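Long-range contacts in probable exosome complex exonuclease 2 (Archaeoglobus fulgidus, PDB 3M7N), which probably serves as a non-catalytic RNase PH-family subunit of the archaeal RNA-degrading exosome, helping to structure the active site of Rrp41: residues H[184-189]-H[211-216]; H[190-195]-H[205-210]. All blocks are in the same frame, centred on the assembly; numbering follows the deposited sequence.

Contact 1. Residues H[184-189]-H[211-216]; sequences PVSVTS and TLTITT
Val185, Val187 and Ser189 pair with Thr216, Ile214 and Leu212 as hydrogen-bonded pairs of an antiparallel sheet, and the two strand axes run at 161°. Each is closed by two backbone bonds, the shortest from Ser189 N to Leu212 O (2.7 Å). Ser186 with Thr215 and Thr188 with Thr213 are the non-hydrogen-bonded pairs, and their side chains share one face. There the hydroxyls Thr188 OG1 and Thr213 OG1 meet at 2.8 Å. Both threonines set OG1 beside their own backbone N (chi1 -66° and -62°), which brings the two oxygens together. Asp150 OD2 also bonds Thr188 OG1 and Ser186 OG, so one carboxylate oxygen holds both hydroxyls of strand 185-189 on this face. Thr215 places its methyl CG2 anti to the backbone N, against Val185 O at 3.2 Å, and its OG1 lies 3.3 Å from Ser186 CB. The other face carries Val185, Val187, Ser189, Leu212, Ile214 and Thr216. Thr216 OG1 bonds Arg253, and Leu241 covers Ser189 and Leu212. These are the inner strands of the antiparallel sheet in the second exoribonuclease-family domain, with helix 148-161 on the Ser186 face, helix 235-253 on the other and strand 222-228 beyond 211-216.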
loop_
_atom_site.group_PDB
_atom_site.type_symbol
_atom_site.label_atom_id
_atom_site.label_comp_id
_atom_site.label_asym_id
_atom_site.label_seq_id
_atom_site.Cartn_x
_atom_site.Cartn_y
_atom_site.Cartn_z
ATOM N N PRO H 184 -24.595 2.927 -30.000
ATOM C CA PRO H 184 -23.908 1.753 -29.448
ATOM C C PRO H 184 -24.690 1.165 -28.281
ATOM O O PRO H 184 -25.044 1.910 -27.353
ATOM C CB PRO H 184 -22.602 2.318 -28.877
ATOM C CG PRO H 184 -22.513 3.710 -29.319
ATOM C CD PRO H 184 -23.835 4.176 -29.821
ATOM N N VAL H 185 -24.918 -0.147 -28.313
ATOM C CA VAL H 185 -25.584 -0.859 -27.238
ATOM C C VAL H 185 -24.826 -2.137 -27.057
ATOM O O VAL H 185 -24.477 -2.810 -28.057
ATOM C CB VAL H 185 -27.031 -1.220 -27.601
ATOM C CG1 VAL H 185 -27.667 -2.047 -26.499
ATOM C CG2 VAL H 185 -27.841 0.047 -27.916
ATOM N N SER H 186 -24.549 -2.460 -25.789
ATOM C CA SER H 186 -23.790 -3.651 -25.443
ATOM C C SER H 186 -24.680 -4.683 -24.789
ATOM O O SER H 186 -25.576 -4.343 -24.016
ATOM C CB SER H 186 -22.616 -3.304 -24.503
ATOM O OG SER H 186 -23.067 -3.150 -23.158
ATOM N N VAL H 187 -24.433 -5.949 -25.109
ATOM C CA VAL H 187 -25.191 -7.066 -24.560
ATOM C C VAL H 187 -24.244 -8.064 -23.925
ATOM O O VAL H 187 -23.367 -8.624 -24.586
ATOM C CB VAL H 187 -26.008 -7.813 -25.650
ATOM C CG1 VAL H 187 -26.699 -9.052 -25.058
ATOM C CG2 VAL H 187 -27.016 -6.877 -26.302
ATOM N N THR H 188 -24.466 -8.332 -22.647
ATOM C CA THR H 188 -23.535 -9.114 -21.861
ATOM C C THR H 188 -24.183 -10.375 -21.365
ATOM O O THR H 188 -25.250 -10.338 -20.754
ATOM C CB THR H 188 -23.007 -8.286 -20.643
ATOM O OG1 THR H 188 -22.225 -7.191 -21.131
ATOM C CG2 THR H 188 -22.181 -9.155 -19.701
ATOM N N SER H 189 -23.524 -11.504 -21.605
ATOM C CA SER H 189 -24.069 -12.761 -21.141
ATOM C C SER H 189 -23.157 -13.483 -20.153
ATOM O O SER H 189 -21.929 -13.484 -20.283
ATOM C CB SER H 189 -24.412 -13.675 -22.335
ATOM O OG SER H 189 -25.302 -13.034 -23.227
ATOM N N THR H 211 -18.099 -14.138 -18.534
ATOM C CA THR H 211 -19.038 -13.439 -19.378
ATOM C C THR H 211 -18.550 -13.195 -20.808
ATOM O O THR H 211 -17.372 -13.369 -21.143
ATOM C CB THR H 211 -19.427 -12.081 -18.760
ATOM O OG1 THR H 211 -18.282 -11.225 -18.731
ATOM C CG2 THR H 211 -19.999 -12.258 -17.341
ATOM N N LEU H 212 -19.492 -12.774 -21.643
ATOM C CA LEU H 212 -19.187 -12.362 -23.004
ATOM C C LEU H 212 -20.021 -11.118 -23.284
ATOM O O LEU H 212 -21.221 -11.084 -23.015
ATOM C CB LEU H 212 -19.481 -13.516 -23.971
ATOM C CG LEU H 212 -19.054 -13.575 -25.449
ATOM C CD1 LEU H 212 -20.210 -13.291 -26.359
ATOM C CD2 LEU H 212 -17.855 -12.707 -25.804
ATOM N N THR H 213 -19.366 -10.079 -23.768
ATOM C CA THR H 213 -20.037 -8.845 -24.122
ATOM C C THR H 213 -19.886 -8.580 -25.621
ATOM O O THR H 213 -18.786 -8.651 -26.158
ATOM C CB THR H 213 -19.440 -7.640 -23.349
ATOM O OG1 THR H 213 -19.635 -7.820 -21.944
ATOM C CG2 THR H 213 -20.115 -6.371 -23.774
ATOM N N ILE H 214 -20.992 -8.277 -26.291
ATOM C CA ILE H 214 -20.957 -7.890 -27.696
ATOM C C ILE H 214 -21.671 -6.559 -27.850
ATOM O O ILE H 214 -22.803 -6.403 -27.382
ATOM C CB ILE H 214 -21.633 -8.945 -28.615
ATOM C CG1 ILE H 214 -20.843 -10.245 -28.583
ATOM C CG2 ILE H 214 -21.689 -8.442 -30.071
ATOM C CD1 ILE H 214 -21.611 -11.425 -29.045
ATOM N N THR H 215 -21.014 -5.610 -28.504
ATOM C CA THR H 215 -21.609 -4.311 -28.761
ATOM C C THR H 215 -21.843 -4.053 -30.246
ATOM O O THR H 215 -20.973 -4.282 -31.084
ATOM C CB THR H 215 -20.736 -3.183 -28.191
ATOM O OG1 THR H 215 -20.359 -3.524 -26.850
ATOM C CG2 THR H 215 -21.481 -1.829 -28.220
ATOM N N THR H 216 -23.022 -3.541 -30.571
ATOM C CA THR H 216 -23.327 -3.224 -31.952
ATOM C C THR H 216 -23.704 -1.762 -32.137
ATOM O O THR H 216 -24.072 -1.067 -31.181
ATOM C CB THR H 216 -24.471 -4.093 -32.473
ATOM O OG1 THR H 216 -25.644 -3.807 -31.711
ATOM C CG2 THR H 216 -24.139 -5.569 -32.332
#

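Contact 2. Residues H[190-195]-H[205-210]; sequences LIVGNK and MSVGDT
Ile191 and Thr210 grip each other through two hydrogen bonds. Ile191 N gives a nearly straight bond to Thr210 O (2.7 Å, 171° at the hydrogen). The carbonyl accepts it almost end-on. The side chain returns the grip: Thr210 OG1 donates to Ile191 O at 2.9 Å, coming in tilted 21° from the carbonyl plane. A chi1 of 48° holds this hydroxyl between the backbone N and the carbonyl carbon of its own residue, within reach of Ile191 O. A valine here would probably leave Ile191 O without this donor and hold the two backbones together less firmly.

Leu190 packs beside this pair. Its CD2 lies 3.4 Å from Thr210 O, and its CG touches Met205 SD at 4.0 Å. Met205 folds back on itself, which carries SD to Leu190, and the two side chains lie alongside, running opposite ways. Further along, Val207 CG1 meets Val192 CG2 at 3.7 Å, the two valines set nearly perpendicular.

A type I turn from Met205 to Gly208, closed by Gly208 N to Met205 O, presents Val207. A type II' turn reverses the chain after Val192, making a two-residue beta hairpin of strands 185-192 and 195-198. Arg11 NE of helix 4-19 bonds Val207 O. The same helix covers Val192 with Leu15 and Leu18, and Val207 with Val14. Helix 235-253 packs on Ile191 through Leu237 and Leu241.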
loop_
_atom_site.group_PDB
_atom_site.type_symbol
_atom_site.label_atom_id
_atom_site.label_comp_id
_atom_site.label_asym_id
_atom_site.label_seq_id
_atom_site.Cartn_x
_atom_site.Cartn_y
_atom_site.Cartn_z
ATOM N N LEU H 190 -23.781 -14.096 -19.161
ATOM C CA LEU H 190 -23.099 -15.019 -18.286
ATOM C C LEU H 190 -22.950 -16.361 -19.038
ATOM O O LEU H 190 -23.939 -16.916 -19.538
ATOM C CB LEU H 190 -23.950 -15.197 -17.029
ATOM C CG LEU H 190 -23.375 -15.677 -15.703
ATOM C CD1 LEU H 190 -24.402 -16.541 -14.975
ATOM C CD2 LEU H 190 -22.094 -16.413 -15.897
ATOM N N ILE H 191 -21.733 -16.894 -19.127
ATOM C CA ILE H 191 -21.554 -18.200 -19.755
ATOM C C ILE H 191 -21.385 -19.286 -18.697
ATOM O O ILE H 191 -20.441 -19.260 -17.922
ATOM C CB ILE H 191 -20.333 -18.230 -20.703
ATOM C CG1 ILE H 191 -20.336 -17.013 -21.638
ATOM C CG2 ILE H 191 -20.298 -19.524 -21.481
ATOM C CD1 ILE H 191 -21.577 -16.896 -22.518
ATOM N N VAL H 192 -22.320 -20.229 -18.647
ATOM C CA VAL H 192 -22.178 -21.363 -17.757
ATOM C C VAL H 192 -22.127 -22.665 -18.552
ATOM O O VAL H 192 -23.163 -23.167 -18.998
ATOM C CB VAL H 192 -23.332 -21.458 -16.746
ATOM C CG1 VAL H 192 -23.056 -22.579 -15.744
ATOM C CG2 VAL H 192 -23.561 -20.125 -16.031
ATOM N N GLY H 193 -20.930 -23.225 -18.715
ATOM C CA GLY H 193 -20.772 -24.435 -19.499
ATOM C C GLY H 193 -20.998 -24.124 -20.970
ATOM O O GLY H 193 -20.299 -23.294 -21.534
ATOM N N ASN H 194 -21.978 -24.775 -21.592
ATOM C CA ASN H 194 -22.351 -24.445 -22.973
ATOM C C ASN H 194 -23.720 -23.773 -23.065
ATOM O O ASN H 194 -24.410 -23.864 -24.077
ATOM C CB ASN H 194 -22.272 -25.682 -23.887
ATOM N N LYS H 195 -24.112 -23.100 -21.991
ATOM C CA LYS H 195 -25.326 -22.297 -21.996
ATOM C C LYS H 195 -24.984 -20.842 -21.706
ATOM O O LYS H 195 -23.963 -20.552 -21.080
ATOM C CB LYS H 195 -26.325 -22.828 -20.977
ATOM C CG LYS H 195 -26.537 -24.314 -21.084
ATOM C CD LYS H 195 -27.819 -24.715 -20.413
ATOM C CE LYS H 195 -27.872 -26.214 -20.182
ATOM N NZ LYS H 195 -28.973 -26.578 -19.235
ATOM N N MET H 205 -24.703 -14.213 -11.034
ATOM C CA MET H 205 -23.252 -14.082 -11.067
ATOM C C MET H 205 -22.585 -14.932 -9.972
ATOM O O MET H 205 -21.395 -15.161 -10.010
ATOM C CB MET H 205 -22.826 -12.619 -10.934
ATOM C CG MET H 205 -23.190 -11.722 -12.131
ATOM S SD MET H 205 -22.560 -12.269 -13.734
ATOM C CE MET H 205 -20.790 -12.291 -13.413
ATOM N N SER H 206 -23.356 -15.411 -9.005
ATOM C CA SER H 206 -22.796 -16.288 -7.995
ATOM C C SER H 206 -22.118 -17.498 -8.633
ATOM O O SER H 206 -21.283 -18.146 -8.031
ATOM C CB SER H 206 -23.895 -16.768 -7.059
ATOM O OG SER H 206 -24.707 -17.697 -7.747
ATOM N N VAL H 207 -22.492 -17.810 -9.861
ATOM C CA VAL H 207 -21.933 -18.963 -10.544
ATOM C C VAL H 207 -20.458 -18.785 -10.881
ATOM O O VAL H 207 -19.702 -19.742 -10.861
ATOM C CB VAL H 207 -22.741 -19.305 -11.824
ATOM C CG1 VAL H 207 -22.037 -20.384 -12.622
ATOM C CG2 VAL H 207 -24.160 -19.754 -11.446
ATOM N N GLY H 208 -20.054 -17.565 -11.210
ATOM C CA GLY H 208 -18.677 -17.299 -11.577
ATOM C C GLY H 208 -18.656 -16.057 -12.428
ATOM O O GLY H 208 -19.705 -15.620 -12.903
ATOM N N ASP H 209 -17.483 -15.473 -12.625
ATOM C CA ASP H 209 -17.400 -14.212 -13.356
ATOM C C ASP H 209 -17.013 -14.455 -14.816
ATOM O O ASP H 209 -16.008 -13.945 -15.301
ATOM C CB ASP H 209 -16.402 -13.273 -12.683
ATOM C CG ASP H 209 -16.543 -11.835 -13.147
ATOM O OD1 ASP H 209 -17.448 -11.553 -13.967
ATOM O OD2 ASP H 209 -15.748 -10.977 -12.689
ATOM N N THR H 210 -17.826 -15.234 -15.511
ATOM C CA THR H 210 -17.466 -15.739 -16.835
ATOM C C THR H 210 -18.466 -15.225 -17.872
ATOM O O THR H 210 -19.555 -15.790 -18.051
ATOM C CB THR H 210 -17.495 -17.247 -16.825
ATOM O OG1 THR H 210 -18.721 -17.670 -16.214
ATOM C CG2 THR H 210 -16.354 -17.778 -16.005
#

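Overall arrangement
The chain starts with helix 4-19, which packs on contact 2, and later forms helix 148-161, which packs on contact 1. It then enters strand 185-192, whose first part serves contact 1 and whose end serves contact 2. After strand 195-198 and the short helix 202-205 it comes back along 205-210. Contact 2 closes this inner loop. Contact 1 closes the larger one when strand 211-216 pairs with 184-189, so contact 2 is nested inside it. The two meet where Thr211 CG2 packs on Met205 CE and Leu212 CB on Ile191 CD1. Contact 1 joins two central strands. Contact 2 ties the sheet's end to the loop beside helix 4-19. Helix 235-253 then covers both contacts.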